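Local coordinates for protein dihydroorotase (Campylobacter jejuni subsp. jejuni, PDB 3PNU) that probably catalyses, with two zinc ions per subunit, the reversible cyclisation of N-carbamoyl-L-aspartate to dihydroorotate in de novo pyrimidine synthesis, at residues A[98-101]-A[102-106]; A[167-170]-A[171-175]; A[134-137]-A[138-141]. All coordinates share one frame; numbering follows the deposited sequence.

Contact 1 of 3, residues A[98-101]-A[102-106]; sequences KNYD and EKFLY
Asp101 stands just ahead of helix 102-108 and grips its first turn twice. The carboxylate oxygen Asp101 OD1 accepts from the backbone N of Phe104 at 2.6 Å, met nearly end-on to its C-O bond and almost straight at the hydrogen (168°). What brings it there is the first torsion: CG sits between the backbone N and the carbonyl carbon (chi1 62°), so the short acid folds over the start of the helix. Its carbonyl does the next job, Asp101 O taking Leu105 N at 3.0 Å as the opening i to i+4 bond. A carboxylate suits this place, since its negative charge probably also interacts favourably with the helix dipole.

The aromatic pair lies beside the cap. Tyr100 and Phe104 run side by side, their planes only 11° apart but displaced, with little of one ring above the other; Phe104 CE2 rests over one face of Tyr100, 3.4 Å from Tyr100 CD2. Lys98 CG covers the opposite face, so the ring is sandwiched, and Leu105 CD2 adds a methyl at 3.9 Å from Tyr100 CB. Tyr100 OH is hydrogen-bonded to Phe96 O, and Leu105 packs onward against Ala144 and Met145 of helix 135-147. Together these features form an aspartate N-cap backed by a near-parallel, displaced Tyr-Phe pair, at a loop-to-helix junction on the outside of the TIM barrel.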
ATOM      1  N   LYS A  98     -16.209  22.762  12.318  1.00 49.07           N
ATOM      2  CA  LYS A  98     -15.600  24.073  12.130  1.00 52.18           C
ATOM      3  C   LYS A  98     -15.861  24.769  13.467  1.00 52.96           C
ATOM      4  O   LYS A  98     -16.499  24.181  14.331  1.00 52.15           O
ATOM      5  CB  LYS A  98     -16.177  24.855  10.945  1.00 53.34           C
ATOM      6  CG  LYS A  98     -17.526  25.513  11.192  1.00 57.83           C
ATOM      7  CD  LYS A  98     -17.899  26.422  10.018  1.00 62.99           C
ATOM      8  CE  LYS A  98     -19.019  27.378  10.404  1.00 66.90           C
ATOM      9  NZ  LYS A  98     -19.393  28.308   9.295  1.00 70.87           N
ATOM     10  N   ASN A  99     -15.397  26.002  13.636  1.00 54.95           N
ATOM     11  CA  ASN A  99     -15.525  26.716  14.931  1.00 57.08           C
ATOM     12  C   ASN A  99     -16.896  27.287  15.276  1.00 57.51           C
ATOM     13  O   ASN A  99     -17.017  28.478  15.567  1.00 60.06           O
ATOM     14  CB  ASN A  99     -14.518  27.866  14.981  1.00 57.42           C
ATOM     15  CG  ASN A  99     -13.114  27.408  14.736  1.00 62.97           C
ATOM     16  OD1 ASN A  99     -12.750  26.268  15.046  1.00 67.27           O
ATOM     17  ND2 ASN A  99     -12.298  28.296  14.176  1.00 71.19           N
ATOM     18  N   TYR A 100     -17.925  26.452  15.281  1.00 57.66           N
ATOM     19  CA  TYR A 100     -19.269  26.920  15.590  1.00 56.00           C
ATOM     20  C   TYR A 100     -19.291  27.567  16.982  1.00 57.63           C
ATOM     21  O   TYR A 100     -18.504  27.193  17.842  1.00 57.25           O
ATOM     22  CB  TYR A 100     -20.251  25.760  15.560  1.00 54.26           C
ATOM     23  CG  TYR A 100     -20.338  25.004  14.253  1.00 49.50           C
ATOM     24  CD1 TYR A 100     -19.858  23.695  14.132  1.00 43.00           C
ATOM     25  CD2 TYR A 100     -20.903  25.590  13.136  1.00 44.49           C
ATOM     26  CE1 TYR A 100     -19.959  22.992  12.919  1.00 39.06           C
ATOM     27  CE2 TYR A 100     -21.010  24.898  11.936  1.00 46.08           C
ATOM     28  CZ  TYR A 100     -20.533  23.605  11.835  1.00 43.59           C
ATOM     29  OH  TYR A 100     -20.647  22.964  10.621  1.00 45.87           O
ATOM     30  N   ASP A 101     -20.185  28.538  17.192  1.00 58.84           N
ATOM     31  CA  ASP A 101     -20.326  29.199  18.506  1.00 60.30           C
ATOM     32  C   ASP A 101     -21.473  28.566  19.312  1.00 60.13           C
ATOM     33  O   ASP A 101     -22.254  27.779  18.778  1.00 58.68           O
ATOM     34  CB  ASP A 101     -20.560  30.703  18.340  1.00 61.09           C
ATOM     35  CG  ASP A 101     -21.835  31.016  17.586  1.00 63.57           C
ATOM     36  OD1 ASP A 101     -22.879  30.379  17.847  1.00 67.48           O
ATOM     37  OD2 ASP A 101     -21.796  31.919  16.734  1.00 69.00           O
ATOM     38  N   GLU A 102     -21.582  28.930  20.584  1.00 61.01           N
ATOM     39  CA  GLU A 102     -22.597  28.356  21.463  1.00 62.37           C
ATOM     40  C   GLU A 102     -23.998  28.578  20.911  1.00 63.63           C
ATOM     41  O   GLU A 102     -24.801  27.639  20.837  1.00 64.18           O
ATOM     42  CB  GLU A 102     -22.464  28.924  22.877  1.00 62.18           C
ATOM     43  CG  GLU A 102     -23.246  28.169  23.972  1.00 64.99           C
ATOM     44  CD  GLU A 102     -24.773  28.336  23.897  1.00 68.79           C
ATOM     45  OE1 GLU A 102     -25.493  27.486  24.479  1.00 68.98           O
ATOM     46  OE2 GLU A 102     -25.257  29.306  23.262  1.00 71.36           O
ATOM     47  N   LYS A 103     -24.289  29.808  20.499  1.00 64.60           N
ATOM     48  CA  LYS A 103     -25.609  30.130  19.966  1.00 64.60           C
ATOM     49  C   LYS A 103     -25.988  29.192  18.825  1.00 62.90           C
ATOM     50  O   LYS A 103     -27.094  28.658  18.794  1.00 63.49           O
ATOM     51  CB  LYS A 103     -25.689  31.603  19.524  1.00 65.72           C
ATOM     52  CG  LYS A 103     -27.061  32.004  18.987  1.00 68.94           C
ATOM     53  CD  LYS A 103     -27.256  33.521  18.829  1.00 72.12           C
ATOM     54  CE  LYS A 103     -28.734  33.822  18.525  1.00 74.19           C
ATOM     55  NZ  LYS A 103     -29.057  35.279  18.480  1.00 75.99           N
ATOM     56  N   PHE A 104     -25.083  28.973  17.887  1.00 61.75           N
ATOM     57  CA  PHE A 104     -25.404  28.086  16.772  1.00 61.35           C
ATOM     58  C   PHE A 104     -25.595  26.635  17.211  1.00 61.04           C
ATOM     59  O   PHE A 104     -26.472  25.925  16.697  1.00 60.34           O
ATOM     60  CB  PHE A 104     -24.333  28.140  15.691  1.00 61.15           C
ATOM     61  CG  PHE A 104     -24.535  27.119  14.609  1.00 62.07           C
ATOM     62  CD1 PHE A 104     -25.273  27.419  13.481  1.00 62.73           C
ATOM     63  CD2 PHE A 104     -24.007  25.841  14.736  1.00 61.68           C
ATOM     64  CE1 PHE A 104     -25.467  26.475  12.486  1.00 62.66           C
ATOM     65  CE2 PHE A 104     -24.199  24.897  13.748  1.00 60.73           C
ATOM     66  CZ  PHE A 104     -24.931  25.217  12.619  1.00 61.77           C
ATOM     67  N   LEU A 105     -24.757  26.197  18.149  1.00 60.44           N
ATOM     68  CA  LEU A 105     -24.818  24.829  18.647  1.00 59.28           C
ATOM     69  C   LEU A 105     -26.115  24.571  19.395  1.00 59.59           C
ATOM     70  O   LEU A 105     -26.703  23.500  19.249  1.00 58.24           O
ATOM     71  CB  LEU A 105     -23.611  24.511  19.537  1.00 58.78           C
ATOM     72  CG  LEU A 105     -22.253  24.411  18.826  1.00 56.91           C
ATOM     73  CD1 LEU A 105     -21.108  24.280  19.833  1.00 54.43           C
ATOM     74  CD2 LEU A 105     -22.246  23.257  17.857  1.00 54.11           C
ATOM     75  N   TYR A 106     -26.566  25.545  20.187  1.00 60.27           N
ATOM     76  CA  TYR A 106     -27.814  25.386  20.937  1.00 61.36           C
ATOM     77  C   TYR A 106     -29.026  25.170  20.024  1.00 59.72           C
ATOM     78  O   TYR A 106     -29.939  24.438  20.372  1.00 59.71           O
ATOM     79  CB  TYR A 106     -28.079  26.577  21.868  1.00 62.92           C
ATOM     80  CG  TYR A 106     -29.426  26.465  22.577  1.00 68.14           C
ATOM     81  CD1 TYR A 106     -29.550  25.762  23.773  1.00 71.84           C
ATOM     82  CD2 TYR A 106     -30.575  27.044  22.032  1.00 72.34           C
ATOM     83  CE1 TYR A 106     -30.778  25.647  24.412  1.00 75.09           C
ATOM     84  CE2 TYR A 106     -31.802  26.933  22.662  1.00 73.66           C
ATOM     85  CZ  TYR A 106     -31.899  26.238  23.851  1.00 75.85           C
ATOM     86  OH  TYR A 106     -33.122  26.126  24.481  1.00 79.78           O
TER

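Contact 2 of 3, residues A[167-170]-A[171-175]; sequences SNFA and KIYEK
Phe169 O receives two backbone N-H groups as the chain of 167-170 winds into helix 170-179. The bond from Tyr173 N is the regular i to i+4 one, 3.2 Å long and close to straight at 163°, whereas that from Ile172 N is weak and strongly bent. Ala170 O then takes Glu174 N at 3.0 Å, and from here the helix proceeds regularly. Residues 167-169 are already coiled as in a helix, and Ala170 N bonds to Ser167 O, though direct i to i+4 bonding starts only at Phe169 O. Where the Lys171 N-H would seek a carbonyl one turn back, a water steps in: it accepts from Lys171 N at 2.9 Å and donates to Ser167 O, bridging the gap between them.

Phe169 carries the side-chain contact, lying between two partners. With CG anti to the backbone N (chi1 -162°), its ring swings forward along the helix. The branched Ile172 offers it two methyls: CD1 sits over one ring face as a CH-pi contact, 4.0 Å from the centroid, and Ile172 CG2 lies 3.8 Å from Phe169 CZ. The flat Tyr173 offers a face to the phenylalanine edge: the planes stand at 73°, centroids 4.9 Å apart, and Phe169 CE2 lies over the middle of the tyrosine ring. On another side Lys171 folds its aliphatic chain back past Asn168 O, with CE at 3.2 Å from that oxygen.

Tyr173 continues inward onto Val154, Ile185 and Met187 and onto Leu195 of helix 193-201; its side chain comes within about 6 Å of that of His155, a zinc ligand. A T-shaped aromatic pair at a helix start, packed on parallel strands 152-154 and 185-187, is here part of the outer helical layer of the TIM barrel.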
ATOM      1  N   SER A 167      -1.460   6.206  14.822  1.00 30.08           N
ATOM      2  CA  SER A 167      -0.746   6.167  16.088  1.00 32.43           C
ATOM      3  C   SER A 167      -0.204   7.530  16.465  1.00 32.70           C
ATOM      4  O   SER A 167      -0.200   7.873  17.629  1.00 33.12           O
ATOM      5  CB  SER A 167       0.373   5.152  16.065  1.00 32.81           C
ATOM      6  OG  SER A 167      -0.186   3.851  16.015  1.00 38.53           O
ATOM      7  N   ASN A 168       0.236   8.319  15.489  1.00 32.56           N
ATOM      8  CA  ASN A 168       0.752   9.643  15.810  1.00 32.82           C
ATOM      9  C   ASN A 168      -0.362  10.591  16.215  1.00 32.53           C
ATOM     10  O   ASN A 168      -0.104  11.630  16.835  1.00 33.07           O
ATOM     11  CB  ASN A 168       1.586  10.236  14.645  1.00 32.82           C
ATOM     12  CG  ASN A 168       2.808   9.400  14.322  1.00 29.79           C
ATOM     13  OD1 ASN A 168       3.114   8.444  15.019  1.00 30.70           O
ATOM     14  ND2 ASN A 168       3.497   9.749  13.257  1.00 29.98           N
ATOM     15  N   PHE A 169      -1.599  10.249  15.870  1.00 32.41           N
ATOM     16  CA  PHE A 169      -2.739  11.097  16.221  1.00 31.56           C
ATOM     17  C   PHE A 169      -3.157  10.871  17.695  1.00 32.62           C
ATOM     18  O   PHE A 169      -3.925  11.627  18.257  1.00 29.88           O
ATOM     19  CB  PHE A 169      -3.910  10.825  15.294  1.00 31.45           C
ATOM     20  CG  PHE A 169      -4.930  11.918  15.296  1.00 32.79           C
ATOM     21  CD1 PHE A 169      -4.822  12.970  14.403  1.00 30.67           C
ATOM     22  CD2 PHE A 169      -5.963  11.920  16.204  1.00 33.65           C
ATOM     23  CE1 PHE A 169      -5.743  13.992  14.413  1.00 36.34           C
ATOM     24  CE2 PHE A 169      -6.887  12.941  16.224  1.00 35.39           C
ATOM     25  CZ  PHE A 169      -6.783  13.979  15.333  1.00 36.19           C
ATOM     26  N   ALA A 170      -2.625   9.823  18.311  1.00 33.44           N
ATOM     27  CA  ALA A 170      -2.952   9.490  19.688  1.00 34.88           C
ATOM     28  C   ALA A 170      -2.733  10.651  20.665  1.00 36.62           C
ATOM     29  O   ALA A 170      -3.565  10.895  21.544  1.00 39.32           O
ATOM     30  CB  ALA A 170      -2.139   8.267  20.130  1.00 33.60           C
ATOM     31  N   LYS A 171      -1.629  11.369  20.512  1.00 36.51           N
ATOM     32  CA  LYS A 171      -1.305  12.477  21.429  1.00 36.11           C
ATOM     33  C   LYS A 171      -2.353  13.553  21.313  1.00 35.43           C
ATOM     34  O   LYS A 171      -2.635  14.217  22.291  1.00 37.50           O
ATOM     35  CB  LYS A 171       0.101  13.066  21.156  1.00 34.93           C
ATOM     36  CG  LYS A 171       0.214  13.807  19.810  1.00 37.34           C
ATOM     37  CD  LYS A 171       1.664  13.797  19.270  1.00 43.49           C
ATOM     38  CE  LYS A 171       1.688  14.098  17.785  1.00 46.08           C
ATOM     39  NZ  LYS A 171       2.806  13.417  17.122  1.00 49.30           N
ATOM     40  N   ILE A 172      -2.930  13.728  20.124  1.00 33.01           N
ATOM     41  CA  ILE A 172      -3.989  14.712  19.948  1.00 33.10           C
ATOM     42  C   ILE A 172      -5.274  14.290  20.697  1.00 34.49           C
ATOM     43  O   ILE A 172      -5.812  15.056  21.490  1.00 35.46           O
ATOM     44  CB  ILE A 172      -4.277  14.960  18.477  1.00 32.84           C
ATOM     45  CG1 ILE A 172      -3.035  15.579  17.828  1.00 31.67           C
ATOM     46  CG2 ILE A 172      -5.485  15.884  18.317  1.00 30.24           C
ATOM     47  CD1 ILE A 172      -3.128  15.720  16.359  1.00 37.32           C
ATOM     48  N   TYR A 173      -5.771  13.084  20.454  1.00 34.77           N
ATOM     49  CA  TYR A 173      -6.927  12.604  21.194  1.00 34.93           C
ATOM     50  C   TYR A 173      -6.709  12.710  22.702  1.00 36.99           C
ATOM     51  O   TYR A 173      -7.640  12.936  23.458  1.00 37.14           O
ATOM     52  CB  TYR A 173      -7.191  11.119  20.937  1.00 32.62           C
ATOM     53  CG  TYR A 173      -7.910  10.799  19.694  1.00 32.81           C
ATOM     54  CD1 TYR A 173      -9.117  11.451  19.374  1.00 33.35           C
ATOM     55  CD2 TYR A 173      -7.469   9.785  18.849  1.00 28.06           C
ATOM     56  CE1 TYR A 173      -9.808  11.140  18.238  1.00 29.10           C
ATOM     57  CE2 TYR A 173      -8.192   9.450  17.697  1.00 29.97           C
ATOM     58  CZ  TYR A 173      -9.344  10.131  17.398  1.00 25.85           C
ATOM     59  OH  TYR A 173     -10.055   9.815  16.265  1.00 31.24           O
ATOM     60  N   GLU A 174      -5.479  12.492  23.127  1.00 39.41           N
ATOM     61  CA  GLU A 174      -5.162  12.513  24.531  1.00 41.90           C
ATOM     62  C   GLU A 174      -5.286  13.935  25.091  1.00 42.49           C
ATOM     63  O   GLU A 174      -5.876  14.125  26.156  1.00 42.57           O
ATOM     64  CB  GLU A 174      -3.766  11.921  24.764  1.00 42.64           C
ATOM     65  CG  GLU A 174      -3.476  11.609  26.218  1.00 47.26           C
ATOM     66  CD  GLU A 174      -2.279  10.690  26.425  1.00 50.62           C
ATOM     67  OE1 GLU A 174      -1.467  10.531  25.482  1.00 53.30           O
ATOM     68  OE2 GLU A 174      -2.162  10.127  27.540  1.00 51.79           O
ATOM     69  N   LYS A 175      -4.784  14.937  24.373  1.00 42.07           N
ATOM     70  CA  LYS A 175      -4.866  16.290  24.891  1.00 42.41           C
ATOM     71  C   LYS A 175      -6.311  16.802  24.863  1.00 42.21           C
ATOM     72  O   LYS A 175      -6.747  17.498  25.782  1.00 42.25           O
ATOM     73  CB  LYS A 175      -3.902  17.255  24.201  1.00 43.04           C
ATOM     74  CG  LYS A 175      -4.343  17.827  22.886  1.00 47.38           C
ATOM     75  CD  LYS A 175      -3.386  18.961  22.463  1.00 47.34           C
ATOM     76  CE  LYS A 175      -3.861  19.611  21.178  1.00 50.33           C
ATOM     77  NZ  LYS A 175      -2.962  20.692  20.701  1.00 47.92           N
TER
HETATM   78  O   HOH W   1       0.561   9.968  19.200  1.00 38.30           O

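Contact 3 of 3, residues A[134-137]-A[138-141]; sequences DIEY and LKPT
Glu136 and Lys139 pair along the first turns of helix 135-147, an i to i+3 salt bridge on an outer helix of the TIM barrel. Lys139 can be followed outward. Its CB lies 3.3 Å from Ile135 O, the carbonyl of the preceding turn. CG points anti to the backbone N (chi1 180°), CD comes alongside both carboxylate oxygens of Glu136, and the chain then bends at chi3 (-73°). That bend places CE between two neighbours, the Ile135 methyl CG2 at 4.0 Å and Glu136 OE2. NZ ends 3.3 Å from Glu136 OE2, a weak hydrogen bond within the salt bridge. Long flexible residues suit this outer surface: Glu136 and Lys139 stand about one turn apart, so their chains can lie side by side in the same direction.

The start of the helix is capped by Asp134, whose OD1 accepts from Tyr137 N at 3.1 Å, from above the carboxylate plane. Its carbonyl takes Leu138 N in turn. Leu138 is the buried member: its CD2 touches Tyr137 CD2, and beyond the helix it packs on Phe97. Tyr137 OH reaches Asn99 ND2, probably as a hydrogen bond. The helix is kinked where the N atoms of Pro140 and Thr141 lack bonds to the preceding turn. Lys139 N, just before the break, makes only weak bonds, to Ile135 O and Glu136 O. Pro140 itself contributes to the break, having no N-H to offer to Glu136 O, while its ring carbon CD packs 3.4 Å from that same Glu136 O.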
ATOM      1  N   ASP A 134      -4.896  23.762  18.184  1.00 49.94           N
ATOM      2  CA  ASP A 134      -4.569  24.724  19.213  1.00 50.07           C
ATOM      3  C   ASP A 134      -5.742  24.725  20.190  1.00 50.10           C
ATOM      4  O   ASP A 134      -6.894  24.840  19.771  1.00 49.71           O
ATOM      5  CB  ASP A 134      -4.403  26.107  18.573  1.00 50.93           C
ATOM      6  CG  ASP A 134      -4.205  27.210  19.600  1.00 52.48           C
ATOM      7  OD1 ASP A 134      -5.046  28.141  19.637  1.00 50.99           O
ATOM      8  OD2 ASP A 134      -3.241  27.119  20.387  1.00 54.20           O
ATOM      9  N   ILE A 135      -5.461  24.591  21.482  1.00 50.71           N
ATOM     10  CA  ILE A 135      -6.531  24.530  22.480  1.00 51.67           C
ATOM     11  C   ILE A 135      -7.464  25.747  22.551  1.00 53.24           C
ATOM     12  O   ILE A 135      -8.679  25.558  22.635  1.00 53.03           O
ATOM     13  CB  ILE A 135      -5.996  24.206  23.879  1.00 51.24           C
ATOM     14  CG1 ILE A 135      -5.501  22.757  23.914  1.00 52.19           C
ATOM     15  CG2 ILE A 135      -7.087  24.381  24.920  1.00 51.35           C
ATOM     16  CD1 ILE A 135      -6.572  21.740  23.530  1.00 51.38           C
ATOM     17  N   GLU A 136      -6.934  26.974  22.504  1.00 54.19           N
ATOM     18  CA  GLU A 136      -7.810  28.151  22.573  1.00 55.65           C
ATOM     19  C   GLU A 136      -8.654  28.328  21.318  1.00 54.40           C
ATOM     20  O   GLU A 136      -9.812  28.713  21.386  1.00 53.41           O
ATOM     21  CB  GLU A 136      -7.030  29.424  22.922  1.00 55.98           C
ATOM     22  CG  GLU A 136      -6.495  29.378  24.365  1.00 61.21           C
ATOM     23  CD  GLU A 136      -7.606  29.248  25.437  1.00 65.05           C
ATOM     24  OE1 GLU A 136      -8.633  29.962  25.340  1.00 68.75           O
ATOM     25  OE2 GLU A 136      -7.438  28.443  26.391  1.00 67.32           O
ATOM     26  N   TYR A 137      -8.067  28.036  20.177  1.00 54.16           N
ATOM     27  CA  TYR A 137      -8.778  28.118  18.917  1.00 55.16           C
ATOM     28  C   TYR A 137     -10.054  27.227  18.932  1.00 54.47           C
ATOM     29  O   TYR A 137     -11.108  27.631  18.463  1.00 54.31           O
ATOM     30  CB  TYR A 137      -7.816  27.698  17.823  1.00 55.87           C
ATOM     31  CG  TYR A 137      -8.376  27.628  16.440  1.00 62.03           C
ATOM     32  CD1 TYR A 137      -8.578  28.788  15.692  1.00 68.02           C
ATOM     33  CD2 TYR A 137      -8.656  26.396  15.850  1.00 67.86           C
ATOM     34  CE1 TYR A 137      -9.078  28.727  14.398  1.00 72.04           C
ATOM     35  CE2 TYR A 137      -9.154  26.320  14.556  1.00 73.21           C
ATOM     36  CZ  TYR A 137      -9.362  27.490  13.834  1.00 75.66           C
ATOM     37  OH  TYR A 137      -9.854  27.421  12.548  1.00 82.73           O
ATOM     38  N   LEU A 138      -9.948  26.026  19.495  1.00 52.23           N
ATOM     39  CA  LEU A 138     -11.078  25.108  19.560  1.00 50.92           C
ATOM     40  C   LEU A 138     -11.900  25.218  20.851  1.00 49.94           C
ATOM     41  O   LEU A 138     -13.006  24.711  20.914  1.00 48.03           O
ATOM     42  CB  LEU A 138     -10.569  23.665  19.455  1.00 49.71           C
ATOM     43  CG  LEU A 138      -9.841  23.271  18.175  1.00 48.95           C
ATOM     44  CD1 LEU A 138      -9.143  21.933  18.363  1.00 48.27           C
ATOM     45  CD2 LEU A 138     -10.796  23.245  16.978  1.00 44.55           C
ATOM     46  N   LYS A 139     -11.385  25.886  21.869  1.00 49.71           N
ATOM     47  CA  LYS A 139     -12.083  25.898  23.156  1.00 51.76           C
ATOM     48  C   LYS A 139     -13.563  26.300  23.188  1.00 52.28           C
ATOM     49  O   LYS A 139     -14.396  25.551  23.706  1.00 53.09           O
ATOM     50  CB  LYS A 139     -11.292  26.687  24.217  1.00 52.24           C
ATOM     51  CG  LYS A 139     -11.989  26.733  25.580  1.00 55.05           C
ATOM     52  CD  LYS A 139     -11.057  27.131  26.725  1.00 59.15           C
ATOM     53  CE  LYS A 139     -10.094  25.999  27.091  1.00 59.85           C
ATOM     54  NZ  LYS A 139      -9.183  26.359  28.223  1.00 60.64           N
ATOM     55  N   PRO A 140     -13.910  27.467  22.639  1.00 52.70           N
ATOM     56  CA  PRO A 140     -15.333  27.846  22.727  1.00 52.19           C
ATOM     57  C   PRO A 140     -16.288  26.773  22.199  1.00 50.43           C
ATOM     58  O   PRO A 140     -17.269  26.433  22.859  1.00 49.61           O
ATOM     59  CB  PRO A 140     -15.409  29.122  21.874  1.00 52.12           C
ATOM     60  CG  PRO A 140     -14.009  29.671  21.893  1.00 52.49           C
ATOM     61  CD  PRO A 140     -13.119  28.459  21.893  1.00 51.93           C
ATOM     62  N   THR A 141     -15.985  26.253  21.018  1.00 49.13           N
ATOM     63  CA  THR A 141     -16.805  25.235  20.385  1.00 46.95           C
ATOM     64  C   THR A 141     -16.872  23.923  21.165  1.00 47.86           C
ATOM     65  O   THR A 141     -17.963  23.402  21.406  1.00 48.70           O
ATOM     66  CB  THR A 141     -16.268  24.927  19.017  1.00 47.33           C
ATOM     67  OG1 THR A 141     -16.116  26.154  18.297  1.00 42.72           O
ATOM     68  CG2 THR A 141     -17.204  23.954  18.261  1.00 45.23           C
TER

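In the fold
All three contacts are local, at helix starts in the outer layer of the barrel, but they differ in depth. Contact 3 is a surface contact, whereas contacts 1 and 2 are partly buried and lean on aromatic rings. Contacts 1 and 3 both use an aspartate N-cap and touch each other, since helices 102-108 and 135-147 are consecutive: Thr141 OG1 probably bonds to Tyr100 O. In contact 2 a water bridges one backbone i to i+4 step, and this contact lies nearest the zinc site. It meets contact 3 only lightly, through Lys175 and Ile135, and does not touch contact 1. The salt bridge belongs to contact 3, while contacts 1 and 2 add ring packing to their backbone bonds.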